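Local atomic coordinates of PLP-Dependent L-Arginine Hydroxylase MppP (Streptomyces wadayamensis, PDB entry 6C9B), a protein that uses pyridoxal 5'-phosphate to oxidise L-arginine, yielding 4-hydroxy-2-ketoarginine and 2-ketoarginine. Residues B[12-17]-B[332-337]; B[112-117]-B[339-344]; B[310-315]-B[351-356]; B[324-329]-B[367-372]. One frame throughout, in Å; residues are numbered along the deposited sequence.

Interaction 1 (B[12-17]-B[332-337]). With EGV ((4S)-5-carbamimidamido-4-hydroxy-2-oxopentanoic acid), chain F.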
# COMPACT_ATOMS: atom_id res chain seq x y z
N THR B 12 -11.22 11.60 -1.26
CA THR B 12 -10.77 10.83 -0.10
C THR B 12 -10.79 11.68 1.17
O THR B 12 -11.13 11.19 2.25
CB THR B 12 -9.38 10.25 -0.38
OG1 THR B 12 -9.47 9.38 -1.52
CG2 THR B 12 -8.82 9.45 0.83
N GLN B 13 -10.44 12.97 1.05
CA GLN B 13 -10.47 13.84 2.22
C GLN B 13 -11.89 14.11 2.69
O GLN B 13 -12.12 14.28 3.89
CB GLN B 13 -9.70 15.13 1.92
CG GLN B 13 -8.20 14.84 1.72
CD GLN B 13 -7.39 16.09 1.55
OE1 GLN B 13 -7.89 17.18 1.78
NE2 GLN B 13 -6.12 15.95 1.14
N TRP B 14 -12.87 14.13 1.77
CA TRP B 14 -14.27 14.11 2.20
C TRP B 14 -14.61 12.81 2.91
O TRP B 14 -15.43 12.79 3.84
CB TRP B 14 -15.21 14.28 1.01
CG TRP B 14 -15.26 15.65 0.45
CD1 TRP B 14 -14.64 16.10 -0.68
CD2 TRP B 14 -16.00 16.76 0.97
NE1 TRP B 14 -14.94 17.43 -0.89
CE2 TRP B 14 -15.78 17.85 0.11
CE3 TRP B 14 -16.83 16.93 2.08
CZ2 TRP B 14 -16.35 19.11 0.33
CZ3 TRP B 14 -17.40 18.17 2.30
CH2 TRP B 14 -17.16 19.24 1.43
N GLU B 15 -14.01 11.70 2.47
CA GLU B 15 -14.32 10.41 3.08
C GLU B 15 -13.72 10.27 4.47
O GLU B 15 -14.28 9.56 5.30
CB GLU B 15 -13.86 9.27 2.16
CG GLU B 15 -14.63 9.26 0.82
CD GLU B 15 -14.16 8.20 -0.17
OE1 GLU B 15 -13.09 7.60 0.01
OE2 GLU B 15 -14.89 7.94 -1.14
N TYR B 16 -12.59 10.94 4.77
CA TYR B 16 -12.03 10.87 6.12
C TYR B 16 -13.05 11.33 7.16
O TYR B 16 -13.09 10.82 8.28
CB TYR B 16 -10.77 11.74 6.25
CG TYR B 16 -9.58 11.25 5.47
CD1 TYR B 16 -9.32 9.89 5.36
CD2 TYR B 16 -8.72 12.14 4.83
CE1 TYR B 16 -8.23 9.42 4.64
CE2 TYR B 16 -7.62 11.67 4.09
CZ TYR B 16 -7.39 10.31 4.00
OH TYR B 16 -6.32 9.82 3.27
N LEU B 17 -13.87 12.32 6.79
CA LEU B 17 -14.79 12.94 7.74
C LEU B 17 -15.86 11.97 8.20
O LEU B 17 -16.46 12.18 9.27
CB LEU B 17 -15.44 14.16 7.09
CG LEU B 17 -14.52 15.29 6.61
CD1 LEU B 17 -15.31 16.28 5.77
CD2 LEU B 17 -13.87 15.99 7.78
N PHE B 332 -23.09 11.36 6.60
CA PHE B 332 -21.96 11.74 5.75
C PHE B 332 -22.06 11.09 4.38
O PHE B 332 -21.82 9.89 4.23
CB PHE B 332 -20.64 11.38 6.42
CG PHE B 332 -20.36 12.19 7.64
CD1 PHE B 332 -19.70 13.40 7.55
CD2 PHE B 332 -20.78 11.75 8.89
CE1 PHE B 332 -19.45 14.16 8.68
CE2 PHE B 332 -20.53 12.50 10.02
CZ PHE B 332 -19.87 13.71 9.91
N ALA B 333 -22.34 11.92 3.36
CA ALA B 333 -22.32 11.49 1.97
C ALA B 333 -21.10 12.12 1.29
O ALA B 333 -20.16 12.56 1.96
CB ALA B 333 -23.64 11.87 1.30
N LEU B 334 -21.08 12.10 -0.04
CA LEU B 334 -19.93 12.60 -0.78
C LEU B 334 -20.39 13.58 -1.86
O LEU B 334 -21.18 13.19 -2.74
CB LEU B 334 -19.19 11.42 -1.38
CG LEU B 334 -17.75 11.55 -1.81
CD1 LEU B 334 -16.92 11.96 -0.63
CD2 LEU B 334 -17.29 10.20 -2.38
N PRO B 335 -19.93 14.83 -1.85
CA PRO B 335 -20.23 15.71 -3.00
C PRO B 335 -19.56 15.20 -4.25
O PRO B 335 -18.46 14.63 -4.21
CB PRO B 335 -19.65 17.07 -2.59
CG PRO B 335 -19.37 16.96 -1.10
CD PRO B 335 -19.10 15.51 -0.84
N CYS B 336 -20.20 15.43 -5.38
CA CYS B 336 -19.73 14.80 -6.60
C CYS B 336 -18.72 15.63 -7.38
O CYS B 336 -18.17 15.10 -8.35
CB CYS B 336 -20.90 14.49 -7.52
SG CYS B 336 -21.59 12.90 -7.10
N ARG B 337 -18.51 16.91 -7.04
CA ARG B 337 -17.66 17.77 -7.85
C ARG B 337 -16.38 17.08 -8.26
O ARG B 337 -15.97 17.14 -9.43
CB ARG B 337 -17.29 19.05 -7.09
CG ARG B 337 -18.32 20.14 -7.12
CD ARG B 337 -17.84 21.34 -6.29
NE ARG B 337 -16.60 21.95 -6.79
CZ ARG B 337 -16.53 22.92 -7.70
NH1 ARG B 337 -17.62 23.40 -8.27
NH2 ARG B 337 -15.34 23.40 -8.07
C10 EGV F . -14.68 5.29 -3.31
C02 EGV F . -10.14 5.35 -1.12
C03 EGV F . -8.13 6.36 -2.20
C06 EGV F . -10.99 4.74 -2.21
C07 EGV F . -12.27 5.60 -2.32
C09 EGV F . -13.18 5.20 -3.52
N01 EGV F . -9.39 6.52 -1.56
N04 EGV F . -7.40 7.50 -2.62
N05 EGV F . -7.65 5.15 -2.42
O08 EGV F . -11.32 3.45 -1.88
O11 EGV F . -15.38 4.82 -4.19
O12 EGV F . -15.18 5.81 -2.30
O13 EGV F . -12.73 4.82 -4.59
O HOH W 1 -18.12 12.73 4.09
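The arginine pocket of this fold type I (aminotransferase-like) enzyme is lined in part by N-terminal helix 11-16, which contributes T12 and E15, and here W14, E15 and L17 rest on strand 331-335 of the C-terminal sheet through L334, P335 and F332. P335 lies under the indole: its CG sits over one face, 3.8 Å from the centroid of the six-membered ring of W14 and only 5° off the normal, a CH-pi contact that suits a rigid, flat-sided proline. W323, edge-to-face, and K8, in a cation-pi contact, also pack on the indole. Behind the ring, L334 CD1 presses against W14 CB at 3.3 Å. L334 has its CG anti to the backbone N (chi1 -160°), which sends both methyls toward the helix, and CD2 lies 3.5 Å from E15 OE2. At the outer end, the carbonyl oxygen of L17 stands over a face of the F332 ring. No direct hydrogen bond joins helix and strand; one water bridges them instead, donating to W14 O (2.7 Å) and to A333 O (3.0 Å). The helix also meets the second subunit and the product. E15, extended beyond CG (chi2 177°), brings OE2 within 2.4 Å of the product carboxylate oxygen O12, so close that one of the two acid groups probably holds a proton. A turn earlier, the small hydroxyl T12 OG1 accepts from two nitrogens of the product guanidinium, N01 at 2.9 Å and N04 at 3.0 Å.

Interaction 2 (B[112-117]-B[339-344]). With EGV ((4S)-5-carbamimidamido-4-hydroxy-2-oxopentanoic acid), chain F.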
# COMPACT_ATOMS: atom_id res chain seq x y z
N HIS B 112 -14.07 10.64 -18.06
CA HIS B 112 -14.46 11.75 -17.21
C HIS B 112 -15.98 11.72 -17.12
O HIS B 112 -16.65 11.70 -18.16
CB HIS B 112 -13.97 13.06 -17.82
CG HIS B 112 -14.30 14.28 -17.02
ND1 HIS B 112 -15.29 15.17 -17.39
CD2 HIS B 112 -13.75 14.77 -15.89
CE1 HIS B 112 -15.34 16.15 -16.50
NE2 HIS B 112 -14.42 15.93 -15.58
N PRO B 113 -16.57 11.69 -15.92
CA PRO B 113 -15.96 11.64 -14.60
C PRO B 113 -15.40 10.26 -14.30
O PRO B 113 -15.73 9.28 -14.99
CB PRO B 113 -17.13 11.97 -13.67
CG PRO B 113 -18.29 11.31 -14.38
CD PRO B 113 -18.05 11.61 -15.84
N THR B 114 -14.56 10.18 -13.27
CA THR B 114 -14.15 8.89 -12.73
C THR B 114 -13.63 9.14 -11.32
O THR B 114 -13.54 10.29 -10.87
CB THR B 114 -13.14 8.16 -13.65
OG1 THR B 114 -13.15 6.75 -13.35
CG2 THR B 114 -11.75 8.72 -13.55
N PHE B 115 -13.30 8.07 -10.63
CA PHE B 115 -12.78 8.18 -9.27
C PHE B 115 -11.51 9.03 -9.28
O PHE B 115 -10.59 8.79 -10.08
CB PHE B 115 -12.52 6.78 -8.71
CG PHE B 115 -11.82 6.77 -7.39
CD1 PHE B 115 -12.15 7.70 -6.40
CD2 PHE B 115 -10.83 5.83 -7.13
CE1 PHE B 115 -11.50 7.69 -5.17
CE2 PHE B 115 -10.19 5.81 -5.90
CZ PHE B 115 -10.52 6.75 -4.92
N ASP B 116 -11.46 10.06 -8.43
CA ASP B 116 -10.53 11.15 -8.69
C ASP B 116 -9.10 10.76 -8.42
O ASP B 116 -8.19 11.41 -8.96
CB ASP B 116 -10.92 12.45 -7.93
CG ASP B 116 -10.81 12.35 -6.38
OD1 ASP B 116 -10.74 11.24 -5.83
OD2 ASP B 116 -10.80 13.42 -5.73
N ASN B 117 -8.84 9.69 -7.68
CA ASN B 117 -7.45 9.44 -7.39
C ASN B 117 -6.73 8.88 -8.62
O ASN B 117 -5.50 9.04 -8.71
CB ASN B 117 -7.27 8.57 -6.14
CG ASN B 117 -7.38 7.13 -6.41
OD1 ASN B 117 -8.01 6.69 -7.36
ND2 ASN B 117 -6.77 6.35 -5.53
N PHE B 339 -15.28 14.03 -8.69
CA PHE B 339 -15.24 13.01 -9.74
C PHE B 339 -15.09 13.64 -11.12
O PHE B 339 -14.61 12.98 -12.05
CB PHE B 339 -16.51 12.18 -9.75
CG PHE B 339 -16.71 11.35 -8.51
CD1 PHE B 339 -16.09 10.13 -8.36
CD2 PHE B 339 -17.58 11.78 -7.53
CE1 PHE B 339 -16.29 9.36 -7.23
CE2 PHE B 339 -17.79 11.02 -6.39
CZ PHE B 339 -17.14 9.81 -6.24
N HIS B 340 -15.50 14.89 -11.26
CA HIS B 340 -15.39 15.60 -12.54
C HIS B 340 -14.07 16.35 -12.53
O HIS B 340 -13.99 17.58 -12.42
CB HIS B 340 -16.59 16.49 -12.75
CG HIS B 340 -17.88 15.73 -12.73
ND1 HIS B 340 -18.50 15.31 -13.89
CD2 HIS B 340 -18.62 15.27 -11.70
CE1 HIS B 340 -19.60 14.65 -13.56
NE2 HIS B 340 -19.68 14.59 -12.25
N TRP B 341 -13.02 15.54 -12.66
CA TRP B 341 -11.66 15.96 -12.39
C TRP B 341 -11.16 16.99 -13.41
O TRP B 341 -10.18 17.68 -13.14
CB TRP B 341 -10.74 14.73 -12.34
CG TRP B 341 -10.84 13.87 -13.57
CD1 TRP B 341 -11.60 12.74 -13.73
CD2 TRP B 341 -10.17 14.09 -14.83
NE1 TRP B 341 -11.46 12.24 -15.03
CE2 TRP B 341 -10.57 13.05 -15.71
CE3 TRP B 341 -9.27 15.06 -15.28
CZ2 TRP B 341 -10.11 12.96 -17.03
CZ3 TRP B 341 -8.79 14.96 -16.60
CH2 TRP B 341 -9.23 13.92 -17.45
N ALA B 342 -11.83 17.13 -14.54
CA ALA B 342 -11.49 18.15 -15.53
C ALA B 342 -12.40 19.37 -15.48
O ALA B 342 -12.04 20.42 -16.02
CB ALA B 342 -11.52 17.55 -16.94
N GLU B 343 -13.58 19.26 -14.87
CA GLU B 343 -14.56 20.33 -14.85
C GLU B 343 -15.45 20.12 -13.63
O GLU B 343 -16.56 19.59 -13.76
CB GLU B 343 -15.39 20.36 -16.12
CG GLU B 343 -16.19 21.65 -16.30
CD GLU B 343 -15.29 22.81 -16.67
OE1 GLU B 343 -14.92 22.93 -17.86
OE2 GLU B 343 -14.91 23.58 -15.76
N PRO B 344 -15.00 20.49 -12.44
CA PRO B 344 -15.72 20.07 -11.23
C PRO B 344 -17.13 20.62 -11.16
O PRO B 344 -18.00 19.99 -10.53
CB PRO B 344 -14.85 20.61 -10.08
CG PRO B 344 -13.76 21.42 -10.72
CD PRO B 344 -13.63 20.95 -12.13
C10 EGV F . -14.68 5.29 -3.31
C02 EGV F . -10.14 5.35 -1.12
C03 EGV F . -8.13 6.36 -2.20
C06 EGV F . -10.99 4.74 -2.21
C07 EGV F . -12.27 5.60 -2.32
C09 EGV F . -13.18 5.20 -3.52
N01 EGV F . -9.39 6.52 -1.56
N04 EGV F . -7.40 7.50 -2.62
N05 EGV F . -7.65 5.15 -2.42
O08 EGV F . -11.32 3.45 -1.88
O11 EGV F . -15.38 4.82 -4.19
O12 EGV F . -15.18 5.81 -2.30
O13 EGV F . -12.73 4.82 -4.59
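H112 inserts its imidazole into the type I beta turn from H340 to E343. CG anti to the backbone N (chi1 -179°) swings the ring across to the W341 indole, where its CD2 edge meets the face of the five-membered ring, centroids 4.6 Å apart. The edge of H340 is turned to the face of H112 in an offset edge-to-face pair, and A342 CB packs over a face of H112. NE2 approaches the turn backbone, 3.0 Å from A342 N, while ND1 is hydrogen-bonded to E133. P113, entered through a cis peptide, lays CB over the centre of the H340 ring, 3.7 Å from its centroid; a proline offers a compact C-H surface for such a stack. T114 N donates to F339 O at 3.1 Å, a backbone bond between the segments, whereas its OG1 turns away to N159 and T156. T114 CG2 touches W341 NE1, which is hydrogen-bonded to V111 O. At F115, CA meets the edge of the F339 ring, while a face of the phenyl group meets the product, CZ 3.0 Å from O13. The position is consistent with the aromatic that stacks on the cofactor in many fold type I aminotransferases.

Interaction 3 (B[310-315]-B[351-356]). With EGV ((4S)-5-carbamimidamido-4-hydroxy-2-oxopentanoic acid), chain F.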
# COMPACT_ATOMS: atom_id res chain seq x y z
N GLU B 310 -24.29 5.25 -5.65
CA GLU B 310 -25.46 5.83 -6.32
C GLU B 310 -25.36 7.34 -6.32
O GLU B 310 -25.32 7.96 -5.26
CB GLU B 310 -26.75 5.37 -5.62
CG GLU B 310 -28.03 5.97 -6.15
CD GLU B 310 -28.51 5.36 -7.47
OE1 GLU B 310 -27.78 4.55 -8.08
OE2 GLU B 310 -29.63 5.71 -7.89
N ARG B 311 -25.43 7.94 -7.51
CA ARG B 311 -25.50 9.39 -7.64
C ARG B 311 -26.94 9.86 -7.53
O ARG B 311 -27.86 9.23 -8.06
CB ARG B 311 -24.94 9.86 -8.98
CG ARG B 311 -23.46 9.56 -9.18
CD ARG B 311 -22.90 10.40 -10.31
NE ARG B 311 -23.48 10.05 -11.60
CZ ARG B 311 -23.20 10.71 -12.73
NH1 ARG B 311 -22.39 11.74 -12.69
NH2 ARG B 311 -23.76 10.34 -13.88
N VAL B 312 -27.13 10.99 -6.85
CA VAL B 312 -28.42 11.64 -6.73
C VAL B 312 -28.23 13.10 -7.14
O VAL B 312 -27.29 13.76 -6.68
CB VAL B 312 -28.99 11.53 -5.31
CG1 VAL B 312 -28.08 12.14 -4.32
CG2 VAL B 312 -30.37 12.18 -5.24
N ALA B 313 -29.08 13.60 -8.03
CA ALA B 313 -29.01 14.97 -8.50
C ALA B 313 -30.16 15.77 -7.92
O ALA B 313 -31.25 15.25 -7.66
CB ALA B 313 -29.10 15.06 -10.03
N PHE B 314 -29.93 17.07 -7.76
CA PHE B 314 -30.99 17.93 -7.26
C PHE B 314 -30.98 19.23 -8.04
O PHE B 314 -29.92 19.70 -8.47
CB PHE B 314 -30.86 18.18 -5.75
CG PHE B 314 -29.52 17.94 -5.24
CD1 PHE B 314 -28.55 18.91 -5.34
CD2 PHE B 314 -29.19 16.71 -4.70
CE1 PHE B 314 -27.28 18.67 -4.88
CE2 PHE B 314 -27.93 16.46 -4.26
CZ PHE B 314 -26.97 17.44 -4.34
N ALA B 315 -32.16 19.77 -8.27
CA ALA B 315 -32.24 21.13 -8.78
C ALA B 315 -32.26 22.07 -7.59
O ALA B 315 -32.78 21.74 -6.52
CB ALA B 315 -33.49 21.30 -9.65
N VAL B 351 -24.76 14.52 -5.21
CA VAL B 351 -24.00 13.81 -4.18
C VAL B 351 -24.01 12.33 -4.52
O VAL B 351 -24.85 11.84 -5.27
CB VAL B 351 -24.56 14.01 -2.75
CG1 VAL B 351 -24.55 15.47 -2.37
CG2 VAL B 351 -25.93 13.46 -2.64
N ARG B 352 -23.08 11.61 -3.91
CA ARG B 352 -22.96 10.17 -4.09
C ARG B 352 -23.22 9.48 -2.76
O ARG B 352 -22.72 9.91 -1.72
CB ARG B 352 -21.57 9.77 -4.62
CG ARG B 352 -21.54 8.39 -5.25
CD ARG B 352 -20.11 7.88 -5.48
NE ARG B 352 -19.48 7.54 -4.20
CZ ARG B 352 -18.31 6.90 -4.08
NH1 ARG B 352 -17.82 6.64 -2.87
NH2 ARG B 352 -17.63 6.51 -5.15
N ILE B 353 -24.00 8.40 -2.81
CA ILE B 353 -24.39 7.59 -1.65
C ILE B 353 -23.79 6.20 -1.79
O ILE B 353 -23.90 5.57 -2.85
CB ILE B 353 -25.92 7.50 -1.55
CG1 ILE B 353 -26.51 8.89 -1.35
CG2 ILE B 353 -26.36 6.57 -0.44
CD1 ILE B 353 -28.03 8.90 -1.48
N ALA B 354 -23.18 5.71 -0.72
CA ALA B 354 -22.63 4.36 -0.67
C ALA B 354 -23.71 3.34 -0.36
O ALA B 354 -24.46 3.50 0.61
CB ALA B 354 -21.54 4.25 0.40
N LEU B 355 -23.79 2.29 -1.17
CA LEU B 355 -24.82 1.26 -1.03
C LEU B 355 -24.31 0.00 -0.33
O LEU B 355 -25.13 -0.82 0.10
CB LEU B 355 -25.37 0.88 -2.39
CG LEU B 355 -26.05 2.00 -3.21
CD1 LEU B 355 -26.57 1.40 -4.50
CD2 LEU B 355 -27.18 2.67 -2.44
N SER B 356 -22.99 -0.17 -0.21
CA SER B 356 -22.45 -1.34 0.49
C SER B 356 -22.47 -1.06 1.99
O SER B 356 -21.44 -0.85 2.63
CB SER B 356 -21.05 -1.68 0.00
OG SER B 356 -21.10 -2.09 -1.35
C10 EGV F . -14.68 5.29 -3.31
C02 EGV F . -10.14 5.35 -1.12
C03 EGV F . -8.13 6.36 -2.20
C06 EGV F . -10.99 4.74 -2.21
C07 EGV F . -12.27 5.60 -2.32
C09 EGV F . -13.18 5.20 -3.52
N01 EGV F . -9.39 6.52 -1.56
N04 EGV F . -7.40 7.50 -2.62
N05 EGV F . -7.65 5.15 -2.42
O08 EGV F . -11.32 3.45 -1.88
O11 EGV F . -15.38 4.82 -4.19
O12 EGV F . -15.18 5.81 -2.30
O13 EGV F . -12.73 4.82 -4.59
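Residues 310-314 and 351-354 run antiparallel, their directions 145° apart, with R311 facing R352 as a non-hydrogen-bonded pair (CA to CA 4.4 Å) between two hydrogen-bonded ones. E310 and I353 exchange both bonds, E310 N reaching I353 O at 2.8 Å, and V312 and V351 do the same, V312 N donating to V351 O at 2.9 Å. E310, V312, V351 and I353 share one face of the sheet. Beta-branched valine and isoleucine suit the extended backbone and supply methyls that fill this side: V312 and V351 lie side by side, pointing the same way, and I353 goes on to helix 256-291. V351 CG1 approaches the edge of the F314 ring, near its plane, 3.7 Å from CZ. E310 contributes its aliphatic part here, CB lying 4.1 Å from L355 CD1; bent at chi2, its carboxylate leaves the contact for salt bridges with R285 and R289. These are inner strands of the small C-terminal sheet of a fold type I enzyme, whose strand 350-354 carries an arginine that binds the substrate carboxylate in many aminotransferases. R352, from the other face, holds the product carboxylate here. Its CG is anti to the backbone N (chi1 -161°), and a bend at chi3 (71°) turns the guanidinium so that its edge meets the carboxylate. NH1 donates to O12 at 2.8 Å and NH2 to O11 at 3.0 Å, a two-pronged grip. NH1 also donates to A26 O. R311, on the same face, turns instead to D302.

Interaction 4 (B[324-329]-B[367-372])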
# COMPACT_ATOMS: atom_id res chain seq x y z
N GLU B 324 -23.50 19.62 3.71
CA GLU B 324 -23.35 20.31 4.99
C GLU B 324 -24.61 20.18 5.83
O GLU B 324 -24.54 20.02 7.05
CB GLU B 324 -23.01 21.78 4.77
CG GLU B 324 -21.66 22.01 4.10
CD GLU B 324 -21.46 23.45 3.64
OE1 GLU B 324 -22.44 24.24 3.69
OE2 GLU B 324 -20.33 23.80 3.23
N GLU B 325 -25.78 20.23 5.20
CA GLU B 325 -26.99 20.06 5.99
C GLU B 325 -27.12 18.61 6.45
O GLU B 325 -27.61 18.35 7.56
CB GLU B 325 -28.21 20.50 5.20
CG GLU B 325 -28.63 21.93 5.50
CD GLU B 325 -29.61 22.48 4.49
OE1 GLU B 325 -30.80 22.08 4.52
OE2 GLU B 325 -29.20 23.32 3.66
N LEU B 326 -26.67 17.66 5.64
CA LEU B 326 -26.65 16.27 6.06
C LEU B 326 -25.76 16.08 7.27
O LEU B 326 -26.13 15.40 8.24
CB LEU B 326 -26.16 15.38 4.92
CG LEU B 326 -27.19 14.84 3.95
CD1 LEU B 326 -26.47 13.87 3.04
CD2 LEU B 326 -28.35 14.15 4.65
N GLN B 327 -24.58 16.70 7.25
CA GLN B 327 -23.60 16.45 8.30
C GLN B 327 -24.05 16.99 9.64
O GLN B 327 -23.72 16.42 10.68
CB GLN B 327 -22.24 17.03 7.88
CG GLN B 327 -21.32 17.43 9.01
CD GLN B 327 -21.59 18.83 9.51
OE1 GLN B 327 -21.74 19.77 8.72
NE2 GLN B 327 -21.68 18.99 10.83
N ARG B 328 -24.83 18.08 9.63
CA ARG B 328 -25.42 18.58 10.86
C ARG B 328 -26.34 17.55 11.52
O ARG B 328 -26.60 17.65 12.72
CB ARG B 328 -26.18 19.88 10.55
CG ARG B 328 -25.25 21.01 10.10
CD ARG B 328 -25.96 22.11 9.31
NE ARG B 328 -26.89 22.89 10.13
CZ ARG B 328 -28.18 22.64 10.27
NH1 ARG B 328 -28.75 21.61 9.63
NH2 ARG B 328 -28.93 23.41 11.04
N HIS B 329 -26.81 16.57 10.76
CA HIS B 329 -27.55 15.43 11.29
C HIS B 329 -26.67 14.19 11.42
O HIS B 329 -27.20 13.08 11.58
CB HIS B 329 -28.77 15.14 10.41
CG HIS B 329 -29.75 16.26 10.38
ND1 HIS B 329 -29.50 17.45 9.72
CD2 HIS B 329 -30.96 16.40 10.96
CE1 HIS B 329 -30.52 18.26 9.88
NE2 HIS B 329 -31.43 17.65 10.63
N GLN B 367 -33.56 8.76 4.76
CA GLN B 367 -34.72 9.47 5.30
C GLN B 367 -34.32 10.86 5.75
O GLN B 367 -35.07 11.83 5.54
CB GLN B 367 -35.35 8.68 6.45
CG GLN B 367 -36.13 7.46 6.01
CD GLN B 367 -37.29 7.79 5.07
OE1 GLN B 367 -37.97 8.81 5.24
NE2 GLN B 367 -37.51 6.94 4.08
N VAL B 368 -33.13 10.98 6.35
CA VAL B 368 -32.59 12.30 6.69
C VAL B 368 -32.41 13.12 5.43
O VAL B 368 -32.76 14.31 5.39
CB VAL B 368 -31.26 12.15 7.45
CG1 VAL B 368 -30.63 13.52 7.70
CG2 VAL B 368 -31.47 11.44 8.76
N LEU B 369 -31.84 12.53 4.38
CA LEU B 369 -31.67 13.27 3.14
C LEU B 369 -33.01 13.73 2.59
O LEU B 369 -33.13 14.87 2.11
CB LEU B 369 -30.91 12.41 2.11
CG LEU B 369 -30.65 13.03 0.74
CD1 LEU B 369 -29.85 14.32 0.86
CD2 LEU B 369 -29.93 12.04 -0.15
N ARG B 370 -34.04 12.89 2.68
CA ARG B 370 -35.36 13.29 2.21
C ARG B 370 -35.84 14.55 2.90
O ARG B 370 -36.42 15.44 2.27
CB ARG B 370 -36.37 12.16 2.42
CG ARG B 370 -37.77 12.56 2.00
CD ARG B 370 -38.72 11.40 2.00
NE ARG B 370 -39.80 11.65 1.06
CZ ARG B 370 -40.71 10.75 0.71
NH1 ARG B 370 -40.69 9.53 1.23
NH2 ARG B 370 -41.66 11.09 -0.17
N THR B 371 -35.62 14.65 4.21
CA THR B 371 -36.06 15.83 4.95
C THR B 371 -35.25 17.06 4.55
O THR B 371 -35.81 18.11 4.21
CB THR B 371 -35.96 15.58 6.45
OG1 THR B 371 -36.68 14.38 6.79
CG2 THR B 371 -36.55 16.75 7.23
N VAL B 372 -33.92 16.95 4.60
CA VAL B 372 -33.05 18.02 4.11
C VAL B 372 -33.54 18.52 2.76
O VAL B 372 -33.85 19.70 2.57
CB VAL B 372 -31.59 17.54 4.04
CG1 VAL B 372 -30.70 18.54 3.29
CG2 VAL B 372 -31.05 17.29 5.45
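H329 N donates to L326 O at 2.9 Å, and the imidazole of the same residue adds a second bond, ND1 to E325 O at 3.0 Å with an N-H...O angle of 154°. The carbonyl lies close to the ring plane, so this bond fixes the rotation of the ring against its own chain, and histidine suits a position that offers an in-plane ring N-H while its CB packs elsewhere. That CB rests on V368 CG1 at 3.7 Å. L326, following E325, reaches over to helix 359-372: its CD2 settles 3.8 Å from L369 CA, with V368 CG1 at 3.9 Å and V372 CG2 at 4.2 Å close by, so one leucine methyl fits among V368, L369 and V372, about one turn of the helix. V368 and V372, four apart, offer stubby branched surfaces on the same side of their helix. V372 holds CG1 anti to the backbone N (chi1 169°), which turns that methyl to E325 CB at 3.7 Å. The carboxylate of E325 continues past this methyl toward R317, a long, weak ion pair. Beneath the two helices lies strand 331-335: L326 also touches V331 and A333, and V368 touches V331, as expected where helices pack side by side on one face of the small-domain sheet. With no hydrogen bond or salt bridge passing between the segments, the joint probably rests on methyl packing, while the histidine bonds stay within their own segment.

In the fold
Interactions 1, 2 and 3 all reach the bound product. Interaction 1 supplies T12 to its guanidinium and E15 near its carboxylate, interaction 3 supplies R352 to the same carboxylate, and interaction 2 places a face of the F115 ring against its keto oxygen. Strands 331-335 and 350-354 are neighbours in one sheet, with L334 O 2.7 Å from R352 N in a probable hydrogen bond. F339 ties the loop of interaction 2 to this framework: its CZ is 3.9 Å from L334 CD2 and 3.5 Å from R352 NH2. Interaction 4 is structural, about 25 Å from interaction 2 between centres, but it backs the sheet, with L369 CD2 3.9 Å from I353 CD1.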